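Local coordinates for catechol O-methyltransferase (Niastella koreensis GR20-10, PDB 7CVX), which transfers the methyl group of S-adenosyl-L-methionine to catechol-like compounds in a metal-dependent reaction that runs best with magnesium, giving meta- and para-methylated products of protocatechuic acid in equal proportion, at residues 38-43 / 65-70; 34-39 / 92-97. All blocks are in the same frame, centred on the assembly; numbering follows the deposited sequence.

Interaction 1 of 2, residues 38-43 / 65-70; sequences AISVSP and GTLAGY. With SAH (S-adenosyl-L-homocysteine), chain F; DHB (3,4-dihydroxybenzoic acid), chain G.
The Tyr70 ring meets Val41 and Ser42 at its edge: Val41 CG2 lies in its plane, 3.9 Å from Tyr70 CD1, and Ser42 O sits near that plane. Ser40 CB and Val41 O approach obliquely, Val41 O coming to 3.3 Å from Tyr70 CE1. With CG anti to the backbone N (chi1 -170°), the phenol runs along residues 40-43 until its OH reaches Pro43 CA at 3.4 Å. That hydroxyl is hydrogen-bonded to Glu20. A leucine in place of Tyr70 would probably leave Glu20 without this partner and open a gap beside Pro43. Between strand 60-64 and helix 70-76, residues 65-70 form the cofactor-binding loop of the Rossmann-like class I methyltransferase fold; S-adenosyl-L-homocysteine (SAH) is held from it and from 38-43. Val41 N gives its hydrogen to the carboxylate O of SAH (2.9 Å, 155° at the hydrogen), while Gly65 O accepts from the SAH amino N at 2.9 Å. Leu67 lays CB against the methylene carbons of SAH and crosses Ile39 at about a right angle, its CD2 3.8 Å from Ile39 CG1. Ile39 CD1 reaches on to O4 of the dihydroxybenzoate, 3.4 Å away.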
# COMPACT_ATOMS: atom_id res chain seq x y z
N ALA B 38 -18.56 -15.31 0.63
CA ALA B 38 -18.52 -13.85 0.79
C ALA B 38 -17.09 -13.44 1.15
O ALA B 38 -16.86 -12.91 2.25
CB ALA B 38 -19.54 -13.44 1.83
N ILE B 39 -16.15 -13.71 0.25
CA ILE B 39 -14.70 -13.60 0.53
C ILE B 39 -14.06 -12.62 -0.46
O ILE B 39 -12.82 -12.57 -0.47
CB ILE B 39 -14.02 -14.97 0.51
CG1 ILE B 39 -14.07 -15.68 -0.86
CG2 ILE B 39 -14.57 -15.83 1.62
CD1 ILE B 39 -13.32 -17.01 -0.89
N SER B 40 -14.81 -11.81 -1.23
CA SER B 40 -14.20 -10.73 -2.04
C SER B 40 -13.32 -9.82 -1.16
O SER B 40 -13.57 -9.71 0.04
CB SER B 40 -15.23 -9.85 -2.76
OG SER B 40 -16.36 -10.62 -3.21
N VAL B 41 -12.42 -9.07 -1.80
CA VAL B 41 -11.76 -7.92 -1.11
C VAL B 41 -12.86 -7.02 -0.50
O VAL B 41 -13.96 -6.90 -1.06
CB VAL B 41 -10.79 -7.16 -2.03
CG1 VAL B 41 -9.63 -8.06 -2.46
CG2 VAL B 41 -11.49 -6.56 -3.25
N SER B 42 -12.57 -6.37 0.63
CA SER B 42 -13.47 -5.33 1.18
C SER B 42 -13.51 -4.16 0.21
O SER B 42 -12.64 -4.04 -0.65
CB SER B 42 -13.00 -4.90 2.53
OG SER B 42 -11.74 -4.22 2.39
N PRO B 43 -14.51 -3.27 0.29
CA PRO B 43 -14.50 -2.01 -0.46
C PRO B 43 -13.18 -1.23 -0.30
O PRO B 43 -12.68 -0.72 -1.30
CB PRO B 43 -15.62 -1.18 0.21
CG PRO B 43 -16.57 -2.22 0.74
CD PRO B 43 -15.76 -3.45 1.04
N GLY B 65 -8.20 -15.89 -9.76
CA GLY B 65 -9.29 -16.09 -8.79
C GLY B 65 -10.31 -14.99 -8.92
O GLY B 65 -10.09 -13.90 -8.37
N THR B 66 -11.33 -15.21 -9.74
CA THR B 66 -12.31 -14.16 -10.11
C THR B 66 -13.43 -14.06 -9.06
O THR B 66 -13.84 -12.91 -8.75
CB THR B 66 -12.91 -14.41 -11.49
OG1 THR B 66 -11.85 -14.79 -12.38
CG2 THR B 66 -13.63 -13.17 -11.99
N LEU B 67 -13.91 -15.19 -8.53
CA LEU B 67 -15.15 -15.25 -7.75
C LEU B 67 -16.24 -14.51 -8.54
O LEU B 67 -16.48 -14.92 -9.67
CB LEU B 67 -14.87 -14.73 -6.34
CG LEU B 67 -15.94 -14.99 -5.30
CD1 LEU B 67 -16.06 -16.47 -4.98
CD2 LEU B 67 -15.62 -14.25 -3.99
N ALA B 68 -16.80 -13.42 -8.03
CA ALA B 68 -17.97 -12.75 -8.62
C ALA B 68 -17.49 -11.52 -9.38
O ALA B 68 -18.31 -10.78 -9.89
CB ALA B 68 -18.99 -12.45 -7.55
N GLY B 69 -16.16 -11.33 -9.47
CA GLY B 69 -15.58 -10.18 -10.18
C GLY B 69 -15.53 -8.90 -9.35
O GLY B 69 -15.32 -7.85 -9.94
N TYR B 70 -15.76 -8.95 -8.04
CA TYR B 70 -15.68 -7.72 -7.20
C TYR B 70 -14.28 -7.06 -7.31
O TYR B 70 -14.19 -5.88 -7.68
CB TYR B 70 -16.15 -8.08 -5.79
CG TYR B 70 -16.32 -6.86 -4.93
CD1 TYR B 70 -15.26 -6.35 -4.23
CD2 TYR B 70 -17.53 -6.20 -4.83
CE1 TYR B 70 -15.39 -5.22 -3.45
CE2 TYR B 70 -17.68 -5.04 -4.10
CZ TYR B 70 -16.59 -4.52 -3.43
OH TYR B 70 -16.65 -3.39 -2.67
N SAH F . -10.34 -12.03 -6.20
CA SAH F . -11.77 -12.18 -5.80
CB SAH F . -11.92 -13.32 -4.80
CG SAH F . -11.34 -14.64 -5.30
SD SAH F . -11.85 -15.99 -4.22
C SAH F . -12.29 -10.91 -5.13
O SAH F . -11.64 -10.42 -4.19
OXT SAH F . -13.38 -10.43 -5.52
C5' SAH F . -10.90 -17.37 -4.90
C4' SAH F . -11.38 -17.87 -6.22
O4' SAH F . -10.38 -18.75 -6.78
C3' SAH F . -12.71 -18.64 -6.24
O3' SAH F . -13.57 -18.06 -7.22
C2' SAH F . -12.27 -20.05 -6.65
O2' SAH F . -13.26 -20.74 -7.38
C1' SAH F . -11.04 -19.75 -7.50
N9 SAH F . -10.11 -20.86 -7.62
C8 SAH F . -9.88 -21.89 -6.73
N7 SAH F . -8.98 -22.75 -7.17
C5 SAH F . -8.58 -22.22 -8.39
C6 SAH F . -7.67 -22.65 -9.37
N6 SAH F . -6.94 -23.75 -9.24
N1 SAH F . -7.55 -21.92 -10.51
C2 SAH F . -8.30 -20.82 -10.65
N3 SAH F . -9.17 -20.30 -9.78
C4 SAH F . -9.29 -21.07 -8.69
C1 DHB G . -15.16 -21.78 -2.08
C2 DHB G . -14.16 -21.23 -2.90
C3 DHB G . -13.03 -20.65 -2.30
O3 DHB G . -12.03 -20.13 -3.07
C4 DHB G . -12.90 -20.62 -0.91
O4 DHB G . -11.81 -20.05 -0.31
C5 DHB G . -13.91 -21.16 -0.11
C6 DHB G . -15.03 -21.73 -0.70
C DHB G . -16.39 -22.37 -2.66
O1 DHB G . -17.23 -22.86 -1.85
O2 DHB G . -16.54 -22.32 -3.91

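Interaction 2 of 2, residues 34-39 / 92-97; sequences AGMPAI and PKHAAV. With DHB (3,4-dihydroxybenzoic acid), chain G; SAH (S-adenosyl-L-homocysteine), chain F.
The side chains of Met36 and His94 run antiparallel alongside one another, Met36 passing along the imidazole with its CG 3.6 Å from His94 CD2 and ending with its methyl over the ring. That methyl, CE, lies over one face of the His94 ring, 4.0 Å from its centroid and 25° off the normal, a CH-pi contact displaced toward the rim. SD stands obliquely to the same ring. The bend at chi3 (58°) is what folds CE back over the imidazole. On its other flank the sulfur meets Val97 tip to tip, SD 3.9 Å from CG2, and that same methyl of Val97 also touches Ala34 CB.

The polar ends of Lys93 and His94 lie beside this apolar patch. His94 sits in the first turn of helix 92-104, which follows strand 84-89 in the Rossmann-like fold, and turns the ND1 edge of its imidazole to the SAH ribose. ND1 donates to SAH O3' at 3.0 Å in a nearly straight bond (162°). Lys93, one residue earlier, bends at chi3 and brings NZ to Ala34 O, 2.7 Å away and almost in line with the carbonyl bond. Ala34 comes just after helix 22-33, and Gly35, at positive phi, forms a Schellman motif there. A water lying in the plane of the imidazole links the two sides: it accepts from Lys93 NZ, bonds His94 NE2 at 2.8 Å, and donates to the carboxylate O2 of the dihydroxybenzoate, with a weak bond to Gly35 O besides. The ND1 bond and this water on NE2 together hold the ring's rotation. Pro37 lays its ring carbons against the substrate ring, CG reaching C1 of dihydroxybenzoate at 3.7 Å, and the substrate's O2 comes in at the edge of His94.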
# COMPACT_ATOMS: atom_id res chain seq x y z
N ALA B 34 -25.95 -17.57 -5.64
CA ALA B 34 -25.11 -18.59 -6.32
C ALA B 34 -24.37 -19.49 -5.31
O ALA B 34 -23.59 -20.32 -5.74
CB ALA B 34 -24.16 -17.92 -7.26
N GLY B 35 -24.58 -19.34 -4.00
CA GLY B 35 -23.93 -20.22 -3.00
C GLY B 35 -22.42 -20.00 -2.93
O GLY B 35 -21.68 -20.88 -2.50
N MET B 36 -21.97 -18.82 -3.34
CA MET B 36 -20.54 -18.46 -3.40
C MET B 36 -20.13 -17.83 -2.06
O MET B 36 -20.93 -17.21 -1.34
CB MET B 36 -20.31 -17.52 -4.58
CG MET B 36 -20.63 -18.17 -5.93
SD MET B 36 -20.65 -17.01 -7.31
CE MET B 36 -19.00 -16.31 -7.26
N PRO B 37 -18.85 -18.02 -1.68
CA PRO B 37 -18.31 -17.48 -0.44
C PRO B 37 -18.24 -15.95 -0.49
O PRO B 37 -17.86 -15.38 -1.53
CB PRO B 37 -16.91 -18.11 -0.40
CG PRO B 37 -16.54 -18.35 -1.85
CD PRO B 37 -17.85 -18.78 -2.46
N ALA B 38 -18.56 -15.31 0.63
CA ALA B 38 -18.52 -13.85 0.79
C ALA B 38 -17.09 -13.44 1.15
O ALA B 38 -16.86 -12.91 2.25
CB ALA B 38 -19.54 -13.44 1.83
N ILE B 39 -16.15 -13.71 0.25
CA ILE B 39 -14.70 -13.60 0.53
C ILE B 39 -14.06 -12.62 -0.46
O ILE B 39 -12.82 -12.57 -0.47
CB ILE B 39 -14.02 -14.97 0.51
CG1 ILE B 39 -14.07 -15.68 -0.86
CG2 ILE B 39 -14.57 -15.83 1.62
CD1 ILE B 39 -13.32 -17.01 -0.89
N PRO B 92 -16.85 -22.99 -13.24
CA PRO B 92 -17.64 -22.37 -14.29
C PRO B 92 -18.86 -21.63 -13.73
O PRO B 92 -19.26 -20.70 -14.38
CB PRO B 92 -18.10 -23.52 -15.20
CG PRO B 92 -17.21 -24.66 -14.82
CD PRO B 92 -16.83 -24.45 -13.37
N LYS B 93 -19.39 -22.04 -12.57
CA LYS B 93 -20.51 -21.33 -11.89
C LYS B 93 -20.06 -19.91 -11.54
O LYS B 93 -20.82 -18.94 -11.80
CB LYS B 93 -20.97 -22.07 -10.63
CG LYS B 93 -22.11 -21.37 -9.88
CD LYS B 93 -22.54 -22.04 -8.61
CE LYS B 93 -21.65 -21.72 -7.43
NZ LYS B 93 -22.04 -22.48 -6.22
N HIS B 94 -18.84 -19.77 -11.02
CA HIS B 94 -18.30 -18.47 -10.57
C HIS B 94 -18.07 -17.63 -11.83
O HIS B 94 -18.50 -16.45 -11.83
CB HIS B 94 -17.02 -18.63 -9.74
CG HIS B 94 -17.21 -19.39 -8.48
ND1 HIS B 94 -16.20 -19.50 -7.55
CD2 HIS B 94 -18.27 -20.02 -7.95
CE1 HIS B 94 -16.62 -20.22 -6.53
NE2 HIS B 94 -17.87 -20.57 -6.76
N ALA B 95 -17.50 -18.23 -12.88
CA ALA B 95 -17.15 -17.50 -14.13
C ALA B 95 -18.41 -16.89 -14.73
O ALA B 95 -18.33 -15.75 -15.23
CB ALA B 95 -16.46 -18.42 -15.12
N ALA B 96 -19.56 -17.60 -14.67
CA ALA B 96 -20.83 -17.15 -15.31
C ALA B 96 -21.39 -15.97 -14.50
O ALA B 96 -21.85 -14.97 -15.11
CB ALA B 96 -21.83 -18.28 -15.40
N VAL B 97 -21.32 -16.04 -13.17
CA VAL B 97 -21.75 -14.94 -12.27
C VAL B 97 -20.85 -13.72 -12.50
O VAL B 97 -21.42 -12.62 -12.70
CB VAL B 97 -21.70 -15.38 -10.80
CG1 VAL B 97 -21.82 -14.20 -9.83
CG2 VAL B 97 -22.77 -16.42 -10.56
C1 DHB G . -15.16 -21.78 -2.08
C2 DHB G . -14.16 -21.23 -2.90
C3 DHB G . -13.03 -20.65 -2.30
O3 DHB G . -12.03 -20.13 -3.07
C4 DHB G . -12.90 -20.62 -0.91
O4 DHB G . -11.81 -20.05 -0.31
C5 DHB G . -13.91 -21.16 -0.11
C6 DHB G . -15.03 -21.73 -0.70
C DHB G . -16.39 -22.37 -2.66
O1 DHB G . -17.23 -22.86 -1.85
O2 DHB G . -16.54 -22.32 -3.91
N SAH F . -10.34 -12.03 -6.20
CA SAH F . -11.77 -12.18 -5.80
CB SAH F . -11.92 -13.32 -4.80
CG SAH F . -11.34 -14.64 -5.30
SD SAH F . -11.85 -15.99 -4.22
C SAH F . -12.29 -10.91 -5.13
O SAH F . -11.64 -10.42 -4.19
OXT SAH F . -13.38 -10.43 -5.52
C5' SAH F . -10.90 -17.37 -4.90
C4' SAH F . -11.38 -17.87 -6.22
O4' SAH F . -10.38 -18.75 -6.78
C3' SAH F . -12.71 -18.64 -6.24
O3' SAH F . -13.57 -18.06 -7.22
C2' SAH F . -12.27 -20.05 -6.65
O2' SAH F . -13.26 -20.74 -7.38
C1' SAH F . -11.04 -19.75 -7.50
N9 SAH F . -10.11 -20.86 -7.62
C8 SAH F . -9.88 -21.89 -6.73
N7 SAH F . -8.98 -22.75 -7.17
C5 SAH F . -8.58 -22.22 -8.39
C6 SAH F . -7.67 -22.65 -9.37
N6 SAH F . -6.94 -23.75 -9.24
N1 SAH F . -7.55 -21.92 -10.51
C2 SAH F . -8.30 -20.82 -10.65
N3 SAH F . -9.17 -20.30 -9.78
C4 SAH F . -9.29 -21.07 -8.69
O HOH W 1 -19.35 -21.80 -4.70

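In the fold
Both contacts start from the loop between helices 22-33 and 43-55, share Ala38 and Ile39, and touch SAH and the dihydroxybenzoate. Interaction 1 is the buried one, its centre about 8 Å from that of the chain, and sets loop on loop with no hydrogen bond directly between its segments; the homocysteine end of SAH bridges them. Interaction 2, its centre about 15 Å from that of the chain, sets the loop on helix 92-104 and is only partly buried, and a lysine and a water join its apolar contacts. They meet where Met36 CE packs on the backbone of Leu67, 3.5 Å from its C atom, and His94 and Leu67 both lie beside O3' of the SAH ribose.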